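Local coordinates for chinitase A (Streptomyces coelicolor, PDB 3EBV), which probably hydrolyses internal glycosidic links of chitin through this family 18 glycosidase domain, one part of a longer, probably secreted protein, at residues K77-V82 with I145-P150; V116-E121 with T127-A132. All coordinates share one frame; numbering follows the deposited sequence. Where two conformers were deposited one is given.

Contact 1: K77-V82 with I145-P150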
loop_
_atom_site.group_PDB
_atom_site.type_symbol
_atom_site.label_atom_id
_atom_site.label_comp_id
_atom_site.label_asym_id
_atom_site.label_seq_id
_atom_site.Cartn_x
_atom_site.Cartn_y
_atom_site.Cartn_z
ATOM N N LYS A 77 -6.637 -5.264 9.745
ATOM C CA LYS A 77 -5.368 -5.970 9.568
ATOM C C LYS A 77 -4.267 -4.955 9.789
ATOM O O LYS A 77 -4.415 -3.779 9.407
ATOM C CB LYS A 77 -5.237 -6.586 8.145
ATOM C CG LYS A 77 -6.354 -7.556 7.758
ATOM C CD LYS A 77 -6.193 -8.835 8.561
ATOM C CE LYS A 77 -7.315 -9.826 8.316
ATOM N NZ LYS A 77 -7.013 -11.165 8.994
ATOM N N VAL A 78 -3.171 -5.377 10.409
ATOM C CA VAL A 78 -2.033 -4.482 10.604
ATOM C C VAL A 78 -0.819 -5.184 10.038
ATOM O O VAL A 78 -0.505 -6.298 10.464
ATOM C CB VAL A 78 -1.791 -4.134 12.115
ATOM C CG1 VAL A 78 -0.645 -3.131 12.282
ATOM C CG2 VAL A 78 -3.081 -3.589 12.744
ATOM N N ILE A 79 -0.150 -4.561 9.078
ATOM C CA ILE A 79 0.979 -5.193 8.411
ATOM C C ILE A 79 2.220 -4.321 8.538
ATOM O O ILE A 79 2.106 -3.130 8.845
ATOM C CB ILE A 79 0.630 -5.475 6.907
ATOM C CG1 ILE A 79 0.386 -4.151 6.151
ATOM C CG2 ILE A 79 -0.581 -6.429 6.836
ATOM C CD1 ILE A 79 -0.049 -4.375 4.668
ATOM N N ILE A 80 3.399 -4.916 8.356
ATOM C CA ILE A 80 4.659 -4.167 8.371
ATOM C C ILE A 80 5.078 -3.789 6.956
ATOM O O ILE A 80 5.182 -4.670 6.095
ATOM C CB ILE A 80 5.787 -4.951 9.159
ATOM C CG1 ILE A 80 7.062 -4.151 9.266
ATOM C CG2 ILE A 80 6.034 -6.352 8.554
ATOM C CD1 ILE A 80 6.903 -2.865 10.096
ATOM N N SER A 81 5.368 -2.500 6.730
ATOM C CA SER A 81 5.841 -2.072 5.406
ATOM C C SER A 81 7.338 -2.039 5.380
ATOM O O SER A 81 7.973 -1.489 6.299
ATOM C CB SER A 81 5.258 -0.704 5.027
ATOM O OG SER A 81 5.658 -0.336 3.722
ATOM N N VAL A 82 7.928 -2.595 4.326
ATOM C CA VAL A 82 9.374 -2.562 4.118
ATOM C C VAL A 82 9.745 -1.553 3.044
ATOM O O VAL A 82 9.122 -1.543 1.967
ATOM C CB VAL A 82 9.893 -3.958 3.702
ATOM C CG1 VAL A 82 11.397 -3.928 3.522
ATOM C CG2 VAL A 82 9.476 -5.001 4.756
ATOM N N ILE A 145 -1.579 -11.431 4.856
ATOM C CA ILE A 145 -1.867 -10.256 4.020
ATOM C C ILE A 145 -0.585 -9.874 3.307
ATOM O O ILE A 145 0.492 -9.727 3.925
ATOM C CB ILE A 145 -2.354 -9.081 4.886
ATOM C CG1 ILE A 145 -3.651 -9.448 5.635
ATOM C CG2 ILE A 145 -2.508 -7.780 4.036
ATOM C CD1 ILE A 145 -4.869 -9.771 4.746
ATOM N N LEU A 146 -0.700 -9.659 1.976
ATOM C CA LEU A 146 0.476 -9.287 1.188
ATOM C C LEU A 146 0.036 -8.125 0.293
ATOM O O LEU A 146 -0.839 -8.303 -0.583
ATOM C CB LEU A 146 0.971 -10.463 0.313
ATOM C CG LEU A 146 2.058 -10.073 -0.715
ATOM C CD1 LEU A 146 3.311 -9.454 -0.097
ATOM C CD2 LEU A 146 2.378 -11.380 -1.506
ATOM N N THR A 147 0.621 -6.955 0.537
ATOM C CA THR A 147 0.328 -5.806 -0.333
ATOM C C THR A 147 1.625 -5.311 -0.955
ATOM O O THR A 147 2.714 -5.617 -0.483
ATOM C CB THR A 147 -0.377 -4.649 0.479
ATOM O OG1 THR A 147 0.541 -4.087 1.433
ATOM C CG2 THR A 147 -1.605 -5.156 1.226
HETATM N N MSE A 148 1.511 -4.483 -2.010
HETATM C CA MSE A 148 2.679 -3.867 -2.637
HETATM C C MSE A 148 2.288 -2.450 -2.990
HETATM O O MSE A 148 1.112 -2.223 -3.327
HETATM C CB MSE A 148 3.080 -4.602 -3.915
HETATM C CG MSE A 148 3.270 -6.123 -3.670
HETATM SE SE MSE A 148 3.850 -7.015 -5.335
HETATM C CE MSE A 148 5.779 -6.858 -5.048
ATOM N N ALA A 149 3.264 -1.550 -2.916
ATOM C CA ALA A 149 3.021 -0.122 -3.197
ATOM C C ALA A 149 4.042 0.371 -4.239
ATOM O O ALA A 149 4.890 1.232 -3.981
ATOM C CB ALA A 149 3.121 0.714 -1.898
ATOM N N PRO A 150 3.949 -0.164 -5.469
ATOM C CA PRO A 150 4.842 0.307 -6.540
ATOM C C PRO A 150 4.658 1.796 -6.826
ATOM O O PRO A 150 3.586 2.347 -6.548
ATOM C CB PRO A 150 4.329 -0.459 -7.782
ATOM C CG PRO A 150 2.896 -0.876 -7.431
ATOM C CD PRO A 150 2.936 -1.150 -5.934
#
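Strands 77-82 and 145-148 run roughly the same way, their axes inclined by 47° and 8.3 Å apart at closest approach, and Ile-79 faces Ile-145 with CA atoms separated by 7.3 Å. That spacing is too wide for backbone pairing: strand 115-120 lies between them in the sheet, so the contact belongs to side chains that reach past it. Ile-79 does most of this work on its strand, using two branches. Its CG2 methyl packs against Ile-145 CG2 at 3.7 Å and lies equally near CB, the two side chains crossing almost at right angles. The other branch goes to the next inward-facing residue. With chi1 at 64°, CG1 is held between the backbone N and the carbonyl carbon, and the extended branch carries CD1 to Thr-147, where it comes within 3.3 Å of OG1 and 3.9 Å of CG2. The hydroxyl so closely approached by a methyl has its polar partner in Asp-117 OD1 on the intervening strand. At the other end of the contact, Lys-77 bends at chi2 (-71°) and lays the methylene part of its chain across Ile-145, with CG 3.9 Å from CG1. Here the aliphatic stem of the lysine makes the contact. On the far flank of strand 77-82, Ile-79 also touches Ile-32, continuing the apolar layer. Side chains of next-but-one strands meeting inside a closed parallel sheet are characteristic of the interior of the TIM barrel, the fold of family 18 glycosidases.

Contact 2: V116-E121 with T127-A132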
loop_
_atom_site.group_PDB
_atom_site.type_symbol
_atom_site.label_atom_id
_atom_site.label_comp_id
_atom_site.label_asym_id
_atom_site.label_seq_id
_atom_site.Cartn_x
_atom_site.Cartn_y
_atom_site.Cartn_z
ATOM N N VAL A 116 2.740 -8.308 5.317
ATOM C CA VAL A 116 3.813 -7.434 4.907
ATOM C C VAL A 116 3.325 -6.594 3.716
ATOM O O VAL A 116 2.491 -7.057 2.896
ATOM C CB VAL A 116 5.098 -8.230 4.500
ATOM C CG1 VAL A 116 4.841 -9.171 3.281
ATOM C CG2 VAL A 116 6.278 -7.301 4.269
ATOM N N ASP A 117 3.878 -5.369 3.637
ATOM C CA ASP A 117 3.681 -4.492 2.455
ATOM C C ASP A 117 5.034 -4.267 1.840
ATOM O O ASP A 117 6.019 -3.952 2.528
ATOM C CB ASP A 117 3.107 -3.140 2.901
ATOM C CG ASP A 117 3.091 -2.094 1.765
ATOM O OD1 ASP A 117 2.384 -2.361 0.735
ATOM O OD2 ASP A 117 3.779 -1.042 1.882
ATOM N N ILE A 118 5.138 -4.489 0.531
ATOM C CA ILE A 118 6.392 -4.286 -0.168
ATOM C C ILE A 118 6.434 -2.892 -0.755
ATOM O O ILE A 118 5.719 -2.599 -1.725
ATOM C CB ILE A 118 6.559 -5.368 -1.309
ATOM C CG1 ILE A 118 6.330 -6.804 -0.749
ATOM C CG2 ILE A 118 7.892 -5.172 -2.065
ATOM C CD1 ILE A 118 7.310 -7.189 0.382
ATOM N N ASP A 119 7.302 -2.061 -0.201
ATOM C CA ASP A 119 7.442 -0.682 -0.626
ATOM C C ASP A 119 8.926 -0.325 -0.818
ATOM O O ASP A 119 9.352 0.793 -0.470
ATOM C CB ASP A 119 6.772 0.266 0.388
ATOM C CG ASP A 119 6.735 1.705 -0.084
ATOM O OD1 ASP A 119 6.848 1.987 -1.303
ATOM O OD2 ASP A 119 6.611 2.573 0.816
ATOM N N LEU A 120 9.675 -1.248 -1.422
ATOM C CA LEU A 120 11.065 -0.943 -1.810
ATOM C C LEU A 120 11.030 0.097 -2.942
ATOM O O LEU A 120 10.383 -0.113 -3.991
ATOM C CB LEU A 120 11.803 -2.193 -2.287
ATOM C CG LEU A 120 11.867 -3.386 -1.324
ATOM C CD1 LEU A 120 12.936 -4.412 -1.847
ATOM C CD2 LEU A 120 12.160 -2.950 0.045
ATOM N N GLU A 121 11.790 1.178 -2.770
ATOM C CA GLU A 121 11.882 2.218 -3.815
ATOM C C GLU A 121 13.276 2.332 -4.416
ATOM O O GLU A 121 13.581 3.275 -5.176
ATOM C CB GLU A 121 11.360 3.541 -3.259
ATOM C CG GLU A 121 9.919 3.352 -2.784
ATOM C CD GLU A 121 9.225 4.634 -2.412
ATOM O OE1 GLU A 121 9.828 5.726 -2.551
ATOM O OE2 GLU A 121 8.083 4.528 -1.940
ATOM N N THR A 127 13.151 -11.956 -9.785
ATOM C CA THR A 127 13.654 -13.324 -9.594
ATOM C C THR A 127 13.745 -13.568 -8.088
ATOM O O THR A 127 13.272 -14.615 -7.611
ATOM C CB THR A 127 15.000 -13.508 -10.296
ATOM O OG1 THR A 127 14.820 -13.453 -11.713
ATOM C CG2 THR A 127 15.642 -14.877 -9.933
ATOM N N TYR A 128 14.325 -12.628 -7.329
ATOM C CA TYR A 128 14.625 -12.909 -5.902
ATOM C C TYR A 128 13.494 -12.487 -4.962
ATOM O O TYR A 128 13.246 -13.132 -3.950
ATOM C CB TYR A 128 16.034 -12.418 -5.486
ATOM C CG TYR A 128 17.020 -13.171 -6.344
ATOM C CD1 TYR A 128 17.251 -14.515 -6.083
ATOM C CD2 TYR A 128 17.592 -12.604 -7.477
ATOM C CE1 TYR A 128 18.079 -15.245 -6.906
ATOM C CE2 TYR A 128 18.436 -13.352 -8.330
ATOM C CZ TYR A 128 18.640 -14.692 -8.010
ATOM O OH TYR A 128 19.417 -15.494 -8.822
HETATM N N MSE A 129 12.749 -11.445 -5.347
HETATM C CA MSE A 129 11.604 -11.116 -4.514
HETATM C C MSE A 129 10.492 -12.185 -4.596
HETATM O O MSE A 129 9.781 -12.466 -3.617
HETATM C CB MSE A 129 11.012 -9.738 -4.887
HETATM C CG MSE A 129 9.839 -9.291 -3.966
HETATM SE SE MSE A 129 10.260 -9.289 -2.005
HETATM C CE MSE A 129 11.291 -7.603 -1.911
ATOM N N THR A 130 10.319 -12.824 -5.775
ATOM C CA THR A 130 9.334 -13.906 -5.871
ATOM C C THR A 130 9.774 -15.067 -4.947
ATOM O O THR A 130 8.966 -15.577 -4.183
ATOM C CB THR A 130 9.173 -14.405 -7.344
ATOM O OG1 THR A 130 8.692 -13.298 -8.158
ATOM C CG2 THR A 130 8.189 -15.569 -7.417
ATOM N N GLN A 131 11.064 -15.403 -5.017
ATOM C CA GLN A 131 11.564 -16.477 -4.150
ATOM C C GLN A 131 11.349 -16.113 -2.677
ATOM O O GLN A 131 10.867 -16.946 -1.892
ATOM C CB GLN A 131 13.031 -16.667 -4.414
ATOM C CG GLN A 131 13.666 -17.773 -3.500
ATOM C CD GLN A 131 15.144 -17.969 -3.759
ATOM O OE1 GLN A 131 15.679 -17.682 -4.842
ATOM N NE2 GLN A 131 15.838 -18.509 -2.727
ATOM N N ALA A 132 11.668 -14.859 -2.334
ATOM C CA ALA A 132 11.525 -14.393 -0.936
ATOM C C ALA A 132 10.076 -14.486 -0.456
ATOM O O ALA A 132 9.777 -14.942 0.656
ATOM C CB ALA A 132 12.056 -12.977 -0.783
#
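Met-129, a selenomethionine, reaches from helix 126-140 to Leu-120 and Ile-118 on strand 115-120, joining the first strand and the helix of a beta-alpha-beta unit that strand 145-148 completes in the TIM barrel. Its terminal methyl makes the closest contact with each strand residue. CE meets Leu-120 CD1 at 3.6 Å, the two side chains pointing at one another tip to tip. Toward Ile-118 the approach is looser: CE is 4.2 Å from CG2, and the two side chains run alongside in opposing directions. The shape of Met-129 explains this reach. CG stands anti to the backbone N (chi1 -176°), carrying the chain off the helix, and bends at chi2 and chi3 turn the methyl toward Leu-120.

Around this apolar meeting point, helix 94-111 contributes Phe-100, which touches both Ile-118 on the strand and Ala-132 on the helix, while Leu-120 also packs on Val-82 and Val-89. Ile-118 reaches Leu-146 and Met-148 on the neighbouring strand as well. Polar bonds hold helix and strand separately. Asn-125 OD1 accepts a bond from Tyr-128 N near the start of the helix, and Thr-130 OG1 is bonded to both Pro-126 O and Asn-168 ND2. Leu-120 O is bonded to Tyr-162 OH of helix 161-168. Ile-118 and Leu-120 point to the helix side, whereas Asp-117, Asp-119 and Glu-121 alternate with them on the other side of the chain, as the last three acidic positions of the DxxDxDxE signature of family 18. On the helix side, the selenium also lies alongside the isoleucine: Met-129 SE is 4.3 Å from Ile-118 CD1.

Both contacts are buried and share strand 115-120, but they work on its two sides. Contact 1 crosses the barrel interior and joins the strands that flank it; contact 2 lies farther from the chain centre, about 10 Å from contact 1 between centres, and seats a helix on the outside of the sheet. Contact 2 is wholly apolar, methyls and a selenium. Contact 1 is largely apolar too, but its threonine hydroxyl is bonded to a carboxylate of the strand between. That carboxylate, Asp-117 on the inward side, ties its strand to both neighbours: its OD2 takes a probable hydrogen bond from Ser-81 OG at 2.7 Å.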